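Rho-related gtp-binding protein RHOD (Homo sapiens, PDB 2J1L) belongs to the Rho branch of the Ras-like small GTP-binding proteins and binds guanine nucleotide on a mixed alpha/beta fold. Local coordinates at residues Glu166-Thr169 with Tyr170-Gln174. Residues are numbered along the deposited sequence; the frame is centred on the assembly and turned at random.
Sequences EPVT and YHRGQ
V168, the buried residue two places before the helix that starts at Y170, meets the first turn of that helix. Its CG1 lies anti to the backbone N (chi1 -174°), which carries this methyl to 3.9 Å from CG of R172; the two side chains cross at about a right angle. Arginine suits an exposed place beside a buried valine: its aliphatic CG packs on the methyl, and the bent chain beyond leads the guanidinium away. The same methyl stands 4.1 Å from the backbone N of G173, a buried residue whose lack of a side chain suits the close quarters by T169 O and Y170 O.

T169 is the N-cap. Its carbonyl accepts the first helical bond, G173 N to T169 O at 2.9 Å and nearly straight (170°). Threonine is a common N-cap because its short side chain can turn a hydroxyl toward the first-turn amides; here, with chi1 55°, OG1 is 3.6 Å from R172 N, too long for a hydrogen bond.

Around the cap, P167 packs on V157 and L160 of helix 154-162, while V168 and R172 touch F121 of helix 118-135. The V168 backbone hydrogen-bonds to V115, just past strand 106-114, and V168 O accepts from R151 NH1. The aromatic ring of Y170 heads away from 166-169 to meet Y185 edge-to-face, so the cap sets helix 170-179 against both helices and, through Y185, the sheet's edge strand 184-187.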
loop_
_atom_site.group_PDB
_atom_site.type_symbol
_atom_site.label_atom_id
_atom_site.label_comp_id
_atom_site.label_asym_id
_atom_site.label_seq_id
_atom_site.Cartn_x
_atom_site.Cartn_y
_atom_site.Cartn_z
ATOM N N GLU A 166 -8.729 8.765 -15.957
ATOM C CA GLU A 166 -7.307 8.828 -16.334
ATOM C C GLU A 166 -6.425 8.122 -15.276
ATOM O O GLU A 166 -6.752 8.139 -14.079
ATOM C CB GLU A 166 -6.876 10.293 -16.527
ATOM C CG GLU A 166 -5.423 10.491 -16.974
ATOM N N PRO A 167 -5.315 7.474 -15.707
ATOM C CA PRO A 167 -4.517 6.742 -14.719
ATOM C C PRO A 167 -3.869 7.689 -13.710
ATOM O O PRO A 167 -3.453 8.804 -14.079
ATOM C CB PRO A 167 -3.438 6.040 -15.565
ATOM C CG PRO A 167 -3.910 6.124 -16.956
ATOM C CD PRO A 167 -4.712 7.380 -17.045
ATOM N N VAL A 168 -3.786 7.245 -12.454
ATOM C CA VAL A 168 -3.249 8.064 -11.371
ATOM C C VAL A 168 -1.749 8.184 -11.598
ATOM O O VAL A 168 -1.078 7.178 -11.723
ATOM C CB VAL A 168 -3.569 7.426 -9.987
ATOM C CG1 VAL A 168 -3.136 8.351 -8.828
ATOM C CG2 VAL A 168 -5.065 7.082 -9.888
ATOM N N THR A 169 -1.229 9.403 -11.707
ATOM C CA THR A 169 0.217 9.590 -11.887
ATOM C C THR A 169 0.926 9.661 -10.534
ATOM O O THR A 169 0.285 9.859 -9.500
ATOM C CB THR A 169 0.538 10.858 -12.681
ATOM O OG1 THR A 169 -0.077 11.974 -12.037
ATOM C CG2 THR A 169 0.028 10.743 -14.118
ATOM N N TYR A 170 2.243 9.475 -10.549
ATOM C CA TYR A 170 3.059 9.616 -9.343
ATOM C C TYR A 170 2.728 10.918 -8.607
ATOM O O TYR A 170 2.366 10.902 -7.427
ATOM C CB TYR A 170 4.545 9.581 -9.699
ATOM C CG TYR A 170 5.463 9.510 -8.502
ATOM C CD1 TYR A 170 5.827 10.662 -7.805
ATOM C CD2 TYR A 170 5.978 8.288 -8.069
ATOM C CE1 TYR A 170 6.677 10.598 -6.702
ATOM C CE2 TYR A 170 6.825 8.211 -6.973
ATOM C CZ TYR A 170 7.170 9.371 -6.293
ATOM O OH TYR A 170 8.002 9.295 -5.201
ATOM N N HIS A 171 2.843 12.039 -9.316
ATOM C CA HIS A 171 2.675 13.355 -8.700
ATOM C C HIS A 171 1.345 13.422 -7.958
ATOM O O HIS A 171 1.274 13.881 -6.812
ATOM C CB HIS A 171 2.763 14.459 -9.758
ATOM C CG HIS A 171 2.449 15.831 -9.240
ATOM N ND1 HIS A 171 3.280 16.509 -8.371
ATOM C CD2 HIS A 171 1.406 16.665 -9.489
ATOM C CE1 HIS A 171 2.761 17.698 -8.106
ATOM N NE2 HIS A 171 1.624 17.816 -8.770
ATOM N N ARG A 172 0.298 12.937 -8.611
ATOM C CA ARG A 172 -1.036 12.956 -8.038
ATOM C C ARG A 172 -1.147 12.021 -6.820
ATOM O O ARG A 172 -1.766 12.376 -5.817
ATOM C CB ARG A 172 -2.060 12.616 -9.130
ATOM C CG ARG A 172 -3.431 12.241 -8.615
ATOM C CD ARG A 172 -4.544 12.632 -9.573
ATOM N NE ARG A 172 -4.822 14.059 -9.524
ATOM C CZ ARG A 172 -5.357 14.713 -8.487
ATOM N NH1 ARG A 172 -5.572 16.024 -8.597
ATOM N NH2 ARG A 172 -5.676 14.090 -7.346
ATOM N N GLY A 173 -0.536 10.840 -6.912
ATOM C CA GLY A 173 -0.403 9.930 -5.770
ATOM C C GLY A 173 0.258 10.599 -4.574
ATOM O O GLY A 173 -0.133 10.373 -3.431
ATOM N N GLN A 174 1.241 11.451 -4.840
ATOM C CA GLN A 174 1.935 12.174 -3.783
ATOM C C GLN A 174 0.989 13.162 -3.108
ATOM O O GLN A 174 0.937 13.240 -1.885
ATOM C CB GLN A 174 3.161 12.901 -4.363
ATOM C CG GLN A 174 4.320 13.041 -3.394
ATOM C CD GLN A 174 5.648 12.709 -4.041
ATOM O OE1 GLN A 174 6.090 13.399 -4.963
ATOM N NE2 GLN A 174 6.293 11.643 -3.565
#